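PDB 4N81: inositol monophosphatase, which probably hydrolyses phosphate monoesters such as inositol monophosphate, using magnesium ions. Local coordinates for residues 4-9 with 105-110; 10-15 with 81-86; 15-20 with 117-122. One frame throughout, in Å; residues are numbered along the deposited sequence.

Interaction 1 of 3, residues 4-9 with 105-110; sequences SAYEDD and IALVED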
loop_
_atom_site.group_PDB
_atom_site.type_symbol
_atom_site.label_atom_id
_atom_site.label_comp_id
_atom_site.label_asym_id
_atom_site.label_seq_id
_atom_site.Cartn_x
_atom_site.Cartn_y
_atom_site.Cartn_z
ATOM N N SER A 4 24.904 -22.207 3.661
ATOM C CA SER A 4 24.261 -22.193 4.978
ATOM C C SER A 4 24.239 -23.544 5.673
ATOM O O SER A 4 24.165 -24.580 5.029
ATOM C CB SER A 4 22.808 -21.754 4.817
ATOM O OG SER A 4 22.167 -21.703 6.066
ATOM N N ALA A 5 24.222 -23.536 6.998
ATOM C CA ALA A 5 23.931 -24.761 7.723
ATOM C C ALA A 5 22.478 -25.182 7.476
ATOM O O ALA A 5 22.107 -26.336 7.742
ATOM C CB ALA A 5 24.186 -24.578 9.211
ATOM N N TYR A 6 21.655 -24.228 7.023
ATOM C CA TYR A 6 20.237 -24.468 6.702
ATOM C C TYR A 6 19.923 -24.647 5.208
ATOM O O TYR A 6 18.769 -24.480 4.778
ATOM C CB TYR A 6 19.363 -23.311 7.254
ATOM C CG TYR A 6 19.433 -23.248 8.744
ATOM C CD1 TYR A 6 20.368 -22.440 9.375
ATOM C CD2 TYR A 6 18.593 -24.021 9.520
ATOM C CE1 TYR A 6 20.464 -22.385 10.751
ATOM C CE2 TYR A 6 18.672 -23.982 10.896
ATOM C CZ TYR A 6 19.614 -23.154 11.516
ATOM O OH TYR A 6 19.714 -23.131 12.905
ATOM N N GLU A 7 20.926 -24.960 4.396
ATOM C CA GLU A 7 20.719 -24.923 2.943
ATOM C C GLU A 7 19.507 -25.764 2.492
ATOM O O GLU A 7 18.694 -25.320 1.659
ATOM C CB GLU A 7 21.986 -25.478 2.263
ATOM C CG GLU A 7 21.941 -25.597 0.754
ATOM C CD GLU A 7 23.188 -26.326 0.196
ATOM O OE1 GLU A 7 24.262 -26.252 0.845
ATOM O OE2 GLU A 7 23.089 -26.974 -0.884
ATOM N N ASP A 8 19.360 -26.961 3.069
ATOM C CA ASP A 8 18.265 -27.851 2.649
ATOM C C ASP A 8 16.898 -27.282 3.021
ATOM O O ASP A 8 15.926 -27.330 2.227
ATOM C CB ASP A 8 18.406 -29.219 3.311
ATOM C CG ASP A 8 19.435 -30.100 2.619
ATOM O OD1 ASP A 8 19.716 -29.853 1.419
ATOM O OD2 ASP A 8 19.949 -31.035 3.275
ATOM N N ASP A 9 16.841 -26.711 4.230
ATOM C CA ASP A 9 15.621 -26.070 4.704
ATOM C C ASP A 9 15.289 -24.823 3.899
ATOM O O ASP A 9 14.099 -24.499 3.694
ATOM C CB ASP A 9 15.723 -25.711 6.197
ATOM C CG ASP A 9 15.798 -26.957 7.095
ATOM O OD1 ASP A 9 16.484 -26.910 8.144
ATOM O OD2 ASP A 9 15.127 -27.964 6.768
ATOM N N ILE A 105 6.905 -17.718 5.589
ATOM C CA ILE A 105 7.303 -19.065 6.022
ATOM C C ILE A 105 8.513 -18.911 6.956
ATOM O O ILE A 105 9.486 -18.221 6.621
ATOM C CB ILE A 105 7.703 -19.879 4.779
ATOM C CG1 ILE A 105 6.468 -20.079 3.869
ATOM C CG2 ILE A 105 8.414 -21.234 5.177
ATOM C CD1 ILE A 105 6.799 -20.243 2.408
ATOM N N ALA A 106 8.514 -19.600 8.080
ATOM C CA ALA A 106 9.664 -19.477 8.957
ATOM C C ALA A 106 10.004 -20.827 9.537
ATOM O O ALA A 106 9.120 -21.666 9.681
ATOM C CB ALA A 106 9.351 -18.505 10.067
ATOM N N LEU A 107 11.295 -21.038 9.820
ATOM C CA LEU A 107 11.738 -22.183 10.637
ATOM C C LEU A 107 12.242 -21.592 11.962
ATOM O O LEU A 107 12.998 -20.610 11.952
ATOM C CB LEU A 107 12.899 -22.919 9.959
ATOM C CG LEU A 107 13.531 -24.057 10.774
ATOM C CD1 LEU A 107 12.461 -25.091 11.190
ATOM C CD2 LEU A 107 14.670 -24.743 9.977
ATOM N N VAL A 108 11.850 -22.226 13.082
ATOM C CA VAL A 108 12.040 -21.674 14.400
ATOM C C VAL A 108 12.707 -22.780 15.221
ATOM O O VAL A 108 12.275 -23.921 15.142
ATOM C CB VAL A 108 10.671 -21.291 15.000
ATOM C CG1 VAL A 108 10.805 -20.934 16.446
ATOM C CG2 VAL A 108 10.074 -20.118 14.248
ATOM N N GLU A 109 13.776 -22.452 15.947
ATOM C CA GLU A 109 14.457 -23.449 16.795
ATOM C C GLU A 109 14.576 -22.930 18.210
ATOM O O GLU A 109 15.064 -21.818 18.396
ATOM C CB GLU A 109 15.894 -23.696 16.323
ATOM C CG GLU A 109 16.025 -24.443 15.027
ATOM C CD GLU A 109 17.494 -24.731 14.656
ATOM O OE1 GLU A 109 17.745 -24.979 13.472
ATOM O OE2 GLU A 109 18.381 -24.726 15.536
ATOM N N ASP A 110 14.196 -23.763 19.191
ATOM C CA ASP A 110 14.172 -23.323 20.590
ATOM C C ASP A 110 13.403 -21.992 20.723
ATOM O O ASP A 110 13.786 -21.090 21.484
ATOM C CB ASP A 110 15.591 -23.175 21.100
ATOM C CG ASP A 110 16.413 -24.448 20.895
ATOM O OD1 ASP A 110 17.577 -24.308 20.502
ATOM O OD2 ASP A 110 15.904 -25.581 21.092
#
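At the start of helix 7-24, where the N-terminal helix of the inositol monophosphatase fold begins to cross its larger sheet, Y6 and D9 meet L107 and E109 on strand 102-109. The phenol of Y6 donates from OH to E109 OE1 over 2.8 Å. This oxygen lies at the edge of the tyrosine ring, in its plane, and is also 2.9 Å from Y6 CE2. Ring and carboxylate are turned 51° against each other, and the hydroxyl meets OE1 from above the carboxylate plane. The two side chains come from opposite directions, E109 being extended beyond CG. Two residues earlier on the strand, L107 CD2 touches both helix-side residues, 4.0 Å from Y6 CD2 and 3.4 Å from D9 OD1. With CG anti to the backbone N (chi1 175°), L107 places this methyl within reach of Y6 and D9. The polar end of D9 is turned to salt bridges with R62 and R81, and the L107 methyl packs beside OD1. Y6 occupies the N-cap position, and its backbone N is tied to S4 OG at 2.7 Å in an ST turn. A leucine in place of Y6 would probably leave E109 OE1 without its hydroxyl donor and L107 CD2 without the ring carbon on which it packs. Strand 102-109 runs between strands 81-86 and 112-120; Y6 also rests on V114 and D9 on L115 of the latter, while D9 touches W83 of the former.

Interaction 2 of 3, residues 10-15 with 81-86; sequences IRLAHR and RLWVLD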
loop_
_atom_site.group_PDB
_atom_site.type_symbol
_atom_site.label_atom_id
_atom_site.label_comp_id
_atom_site.label_asym_id
_atom_site.label_seq_id
_atom_site.Cartn_x
_atom_site.Cartn_y
_atom_site.Cartn_z
ATOM N N ILE A 10 16.313 -24.116 3.431
ATOM C CA ILE A 10 16.047 -22.932 2.588
ATOM C C ILE A 10 15.427 -23.376 1.265
ATOM O O ILE A 10 14.471 -22.769 0.745
ATOM C CB ILE A 10 17.357 -22.188 2.294
ATOM C CG1 ILE A 10 17.866 -21.472 3.551
ATOM C CG2 ILE A 10 17.179 -21.125 1.210
ATOM C CD1 ILE A 10 19.378 -21.152 3.424
ATOM N N ARG A 11 15.947 -24.490 0.739
ATOM C CA ARG A 11 15.395 -24.973 -0.518
ATOM C C ARG A 11 13.918 -25.414 -0.361
ATOM O O ARG A 11 13.038 -25.095 -1.184
ATOM C CB ARG A 11 16.274 -26.128 -1.050
ATOM C CG ARG A 11 15.794 -26.687 -2.388
ATOM C CD ARG A 11 16.751 -27.834 -2.870
ATOM N NE ARG A 11 18.131 -27.605 -2.425
ATOM C CZ ARG A 11 18.782 -28.383 -1.558
ATOM N NH1 ARG A 11 18.183 -29.459 -1.050
ATOM N NH2 ARG A 11 20.036 -28.096 -1.206
ATOM N N LEU A 12 13.639 -26.103 0.744
ATOM C CA LEU A 12 12.261 -26.490 1.020
ATOM C C LEU A 12 11.394 -25.224 1.184
ATOM O O LEU A 12 10.277 -25.151 0.684
ATOM C CB LEU A 12 12.204 -27.283 2.332
ATOM C CG LEU A 12 10.830 -27.819 2.773
ATOM C CD1 LEU A 12 10.195 -28.560 1.611
ATOM C CD2 LEU A 12 10.932 -28.758 4.005
ATOM N N ALA A 13 11.943 -24.199 1.826
ATOM C CA ALA A 13 11.146 -23.010 2.122
ATOM C C ALA A 13 10.742 -22.320 0.821
ATOM O O ALA A 13 9.578 -21.887 0.656
ATOM C CB ALA A 13 11.925 -22.067 3.045
ATOM N N HIS A 14 11.659 -22.284 -0.140
ATOM C CA HIS A 14 11.312 -21.748 -1.448
ATOM C C HIS A 14 10.247 -22.570 -2.123
ATOM O O HIS A 14 9.349 -22.019 -2.803
ATOM C CB HIS A 14 12.547 -21.739 -2.375
ATOM C CG HIS A 14 13.448 -20.557 -2.144
ATOM N ND1 HIS A 14 13.069 -19.269 -2.451
ATOM C CD2 HIS A 14 14.693 -20.465 -1.613
ATOM C CE1 HIS A 14 14.043 -18.432 -2.128
ATOM N NE2 HIS A 14 15.041 -19.131 -1.608
ATOM N N ARG A 15 10.330 -23.893 -1.940
ATOM C CA ARG A 15 9.288 -24.736 -2.552
ATOM C C ARG A 15 7.904 -24.475 -1.945
ATOM O O ARG A 15 6.893 -24.392 -2.663
ATOM C CB ARG A 15 9.689 -26.237 -2.461
ATOM C CG ARG A 15 8.571 -27.218 -2.837
ATOM C CD ARG A 15 9.081 -28.518 -3.502
ATOM N NE ARG A 15 9.414 -29.629 -2.601
ATOM C CZ ARG A 15 10.631 -29.856 -2.093
ATOM N NH1 ARG A 15 11.633 -29.011 -2.350
ATOM N NH2 ARG A 15 10.846 -30.907 -1.296
ATOM N N ARG A 81 12.405 -27.914 16.658
ATOM C CA ARG A 81 12.270 -27.210 15.356
ATOM C C ARG A 81 10.792 -27.135 14.941
ATOM O O ARG A 81 10.099 -28.177 14.898
ATOM C CB ARG A 81 13.044 -27.946 14.232
ATOM C CG ARG A 81 14.584 -27.987 14.404
ATOM C CD ARG A 81 15.300 -29.005 13.470
ATOM N NE ARG A 81 14.707 -29.096 12.131
ATOM C CZ ARG A 81 15.196 -28.538 11.027
ATOM N NH1 ARG A 81 16.316 -27.827 11.058
ATOM N NH2 ARG A 81 14.564 -28.696 9.877
ATOM N N LEU A 82 10.324 -25.944 14.582
ATOM C CA LEU A 82 8.914 -25.749 14.228
ATOM C C LEU A 82 8.831 -24.906 12.966
ATOM O O LEU A 82 9.493 -23.857 12.881
ATOM C CB LEU A 82 8.188 -24.932 15.312
ATOM C CG LEU A 82 8.076 -25.476 16.737
ATOM C CD1 LEU A 82 7.299 -24.477 17.599
ATOM C CD2 LEU A 82 7.383 -26.814 16.712
ATOM N N TRP A 83 7.954 -25.284 12.047
ATOM C CA TRP A 83 7.636 -24.419 10.913
ATOM C C TRP A 83 6.433 -23.518 11.231
ATOM O O TRP A 83 5.439 -23.984 11.811
ATOM C CB TRP A 83 7.320 -25.286 9.694
ATOM C CG TRP A 83 8.547 -26.013 9.206
ATOM C CD1 TRP A 83 9.017 -27.209 9.631
ATOM C CD2 TRP A 83 9.482 -25.525 8.232
ATOM N NE1 TRP A 83 10.196 -27.526 8.966
ATOM C CE2 TRP A 83 10.495 -26.503 8.099
ATOM C CE3 TRP A 83 9.561 -24.355 7.466
ATOM C CZ2 TRP A 83 11.567 -26.348 7.224
ATOM C CZ3 TRP A 83 10.622 -24.203 6.597
ATOM C CH2 TRP A 83 11.615 -25.197 6.485
ATOM N N VAL A 84 6.514 -22.246 10.831
ATOM C CA VAL A 84 5.448 -21.301 11.094
ATOM C C VAL A 84 5.009 -20.796 9.730
ATOM O O VAL A 84 5.836 -20.285 9.001
ATOM C CB VAL A 84 5.973 -20.122 11.954
ATOM C CG1 VAL A 84 4.856 -19.100 12.262
ATOM C CG2 VAL A 84 6.552 -20.635 13.274
ATOM N N LEU A 85 3.732 -20.989 9.372
ATOM C CA LEU A 85 3.213 -20.592 8.056
ATOM C C LEU A 85 2.121 -19.534 8.192
ATOM O O LEU A 85 1.241 -19.654 9.042
ATOM C CB LEU A 85 2.597 -21.804 7.365
ATOM C CG LEU A 85 3.492 -23.052 7.382
ATOM C CD1 LEU A 85 2.795 -24.226 6.743
ATOM C CD2 LEU A 85 4.821 -22.797 6.702
ATOM N N ASP A 86 2.188 -18.488 7.382
ATOM C CA ASP A 86 1.063 -17.592 7.216
ATOM C C ASP A 86 0.832 -17.422 5.703
ATOM O O ASP A 86 1.557 -16.640 5.058
ATOM C CB ASP A 86 1.332 -16.224 7.868
ATOM C CG ASP A 86 0.033 -15.411 8.048
ATOM O OD1 ASP A 86 -1.048 -15.984 7.773
ATOM O OD2 ASP A 86 0.091 -14.233 8.475
#
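W83 reaches from strand 81-86 to the sheet-facing side of helix 7-24, where the far end of its indole meets L12 and A13. L12 CD2 lies 4.1 Å from W83 CZ2, approaching the ring obliquely. A13 CB is 4.3 Å from CZ3 and sits at the ring edge, near its plane. The two helix residues thus meet carbons on either side of CH2, A13 at the edge and L12 obliquely. Leucine CG stands anti to the backbone N (chi1 -178°), which brings CD2 to the indole; on the tryptophan, chi1 of -68° sets CG beside the backbone N, and the indole extends from the sheet to the helix.

Farther out, a hydrogen bond from W83 NE1 to D65 helps fix the rotation of the indole, and the same OD1 of D65 also takes a salt bridge from R81. Helix 42-61 supplies L58, which touches both L12 and W83, and I57, which touches L12. Within the sheet, I105 and L107 of strand 102-109 pack on W83, while A13 also rests on L115 and I117 of strand 112-120. The tryptophan's strand runs on to D86, a predicted magnesium ligand.

Between helix and strand the contact is purely apolar: methyl groups meet aromatic carbons, while the single polar atom of the indole is satisfied by a carboxylate, so burying the tryptophan leaves its N-H paired.

Interaction 3 of 3, residues 15-20 with 117-122; sequences RLADVA and IINQPI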
loop_
_atom_site.group_PDB
_atom_site.type_symbol
_atom_site.label_atom_id
_atom_site.label_comp_id
_atom_site.label_asym_id
_atom_site.label_seq_id
_atom_site.Cartn_x
_atom_site.Cartn_y
_atom_site.Cartn_z
ATOM N N ARG A 15 10.330 -23.893 -1.940
ATOM C CA ARG A 15 9.288 -24.736 -2.552
ATOM C C ARG A 15 7.904 -24.475 -1.945
ATOM O O ARG A 15 6.893 -24.392 -2.663
ATOM C CB ARG A 15 9.689 -26.237 -2.461
ATOM C CG ARG A 15 8.571 -27.218 -2.837
ATOM C CD ARG A 15 9.081 -28.518 -3.502
ATOM N NE ARG A 15 9.414 -29.629 -2.601
ATOM C CZ ARG A 15 10.631 -29.856 -2.093
ATOM N NH1 ARG A 15 11.633 -29.011 -2.350
ATOM N NH2 ARG A 15 10.846 -30.907 -1.296
ATOM N N LEU A 16 7.872 -24.256 -0.627
ATOM C CA LEU A 16 6.610 -23.962 0.035
ATOM C C LEU A 16 6.081 -22.626 -0.456
ATOM O O LEU A 16 4.881 -22.466 -0.713
ATOM C CB LEU A 16 6.807 -23.927 1.555
ATOM C CG LEU A 16 7.296 -25.253 2.177
ATOM C CD1 LEU A 16 7.519 -25.021 3.652
ATOM C CD2 LEU A 16 6.297 -26.387 1.986
ATOM N N ALA A 17 6.978 -21.662 -0.646
ATOM C CA ALA A 17 6.493 -20.367 -1.109
ATOM C C ALA A 17 5.928 -20.462 -2.513
ATOM O O ALA A 17 4.887 -19.814 -2.815
ATOM C CB ALA A 17 7.576 -19.259 -1.020
ATOM N N ASP A 18 6.562 -21.288 -3.351
ATOM C CA ASP A 18 6.082 -21.461 -4.733
ATOM C C ASP A 18 4.708 -22.129 -4.777
ATOM O O ASP A 18 3.793 -21.723 -5.525
ATOM C CB ASP A 18 7.018 -22.380 -5.543
ATOM C CG ASP A 18 8.382 -21.743 -5.806
ATOM O OD1 ASP A 18 8.505 -20.508 -5.615
ATOM O OD2 ASP A 18 9.312 -22.490 -6.215
ATOM N N VAL A 19 4.557 -23.143 -3.927
ATOM C CA VAL A 19 3.305 -23.871 -3.895
ATOM C C VAL A 19 2.161 -22.961 -3.420
ATOM O O VAL A 19 1.027 -22.898 -4.038
ATOM C CB VAL A 19 3.491 -25.123 -3.018
ATOM C CG1 VAL A 19 2.155 -25.721 -2.618
ATOM C CG2 VAL A 19 4.413 -26.152 -3.769
ATOM N N ALA A 20 2.472 -22.199 -2.369
ATOM C CA ALA A 20 1.459 -21.266 -1.869
ATOM C C ALA A 20 1.100 -20.199 -2.924
ATOM O O ALA A 20 -0.096 -19.844 -3.105
ATOM C CB ALA A 20 1.968 -20.566 -0.567
ATOM N N ILE A 117 10.989 -16.421 5.004
ATOM C CA ILE A 117 10.740 -15.923 3.656
ATOM C C ILE A 117 9.484 -15.060 3.721
ATOM O O ILE A 117 8.477 -15.446 4.407
ATOM C CB ILE A 117 10.537 -17.105 2.638
ATOM C CG1 ILE A 117 11.888 -17.788 2.341
ATOM C CG2 ILE A 117 9.942 -16.598 1.311
ATOM C CD1 ILE A 117 11.822 -18.896 1.269
ATOM N N ILE A 118 9.548 -13.903 3.044
ATOM C CA ILE A 118 8.340 -13.152 2.675
ATOM C C ILE A 118 8.207 -13.296 1.173
ATOM O O ILE A 118 9.139 -12.953 0.439
ATOM C CB ILE A 118 8.461 -11.616 2.935
ATOM C CG1 ILE A 118 8.642 -11.295 4.453
ATOM C CG2 ILE A 118 7.207 -10.901 2.405
ATOM C CD1 ILE A 118 9.319 -9.858 4.689
ATOM N N ASN A 119 7.048 -13.740 0.694
ATOM C CA ASN A 119 6.869 -13.816 -0.745
ATOM C C ASN A 119 5.621 -13.096 -1.183
ATOM O O ASN A 119 4.530 -13.438 -0.721
ATOM C CB ASN A 119 6.765 -15.272 -1.213
ATOM C CG ASN A 119 6.763 -15.379 -2.750
ATOM O OD1 ASN A 119 7.733 -15.012 -3.388
ATOM N ND2 ASN A 119 5.655 -15.856 -3.335
ATOM N N GLN A 120 5.771 -12.160 -2.119
ATOM C CA GLN A 120 4.608 -11.450 -2.666
ATOM C C GLN A 120 4.376 -12.141 -3.985
ATOM O O GLN A 120 5.155 -11.966 -4.935
ATOM C CB GLN A 120 5.016 -9.962 -2.901
ATOM C CG GLN A 120 3.797 -8.998 -2.714
ATOM C CD GLN A 120 2.600 -9.444 -3.550
ATOM O OE1 GLN A 120 2.714 -9.631 -4.761
ATOM N NE2 GLN A 120 1.464 -9.630 -2.911
ATOM N N PRO A 121 3.280 -12.939 -4.072
ATOM C CA PRO A 121 3.139 -13.810 -5.246
ATOM C C PRO A 121 2.578 -13.104 -6.465
ATOM O O PRO A 121 2.599 -13.703 -7.547
ATOM C CB PRO A 121 2.184 -14.901 -4.766
ATOM C CG PRO A 121 1.334 -14.193 -3.659
ATOM C CD PRO A 121 2.347 -13.292 -2.978
ATOM N N ILE A 122 2.064 -11.870 -6.310
ATOM C CA ILE A 122 1.509 -11.187 -7.486
ATOM C C ILE A 122 2.648 -10.519 -8.251
ATOM O O ILE A 122 2.793 -10.695 -9.465
ATOM C CB ILE A 122 0.440 -10.117 -7.064
ATOM C CG1 ILE A 122 -0.611 -10.772 -6.141
ATOM C CG2 ILE A 122 -0.231 -9.465 -8.328
ATOM C CD1 ILE A 122 -1.247 -12.079 -6.705
HETATM O O HOH W 1 3.541 -17.229 -1.901
#
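A17 and N119 bring helix 7-24 close to strand 112-120 of the larger sheet in the inositol monophosphatase fold, their CA atoms 6.6 Å apart. The small alanine allows this approach: its CB lies 4.1 Å from N119 CB and 4.3 Å from I117 CG2. Of the isoleucine, then, it is the branch methyl CG2 that rests on the alanine. Its other branch is extended, CD1 standing anti to CA (chi2 -176°), and this separates the two methyls, so that CD1 packs against the helix backbone between A13 and H14.

N119 holds CG anti to its own backbone N (chi1 -172°), and chi2 at 63° leaves ND2 4.1 Å from A17 O, too far for a direct bond. The other end of the amide is fixed by R126 of strand 125-130, whose NE donates to N119 OD1; the guanidinium of R126 also forms a salt bridge with D18, one residue on from A17. One water links the amide to the helix, accepting from N119 ND2 at 2.9 Å and donating to A17 O at 3.1 Å.

In the fold
From the N terminus, helix 7-24 meets the larger sheet in three successive steps. Interaction 1 joins the helix start to strand 102-109, closing a loop of 95 residues. Interaction 2 follows on the helix but ends on strand 81-86, earlier in the chain, so its 65-residue loop lies wholly within the first. Interaction 3, which shares R15 with interaction 2, reaches on to strand 112-120; its 96-residue loop crosses both others. Strand 102-109 lies between the other two strands in the sheet, hydrogen-bonded through A106 and V108 to strand 81-86 and through I105 to I117. One helix thereby spans three adjacent strands.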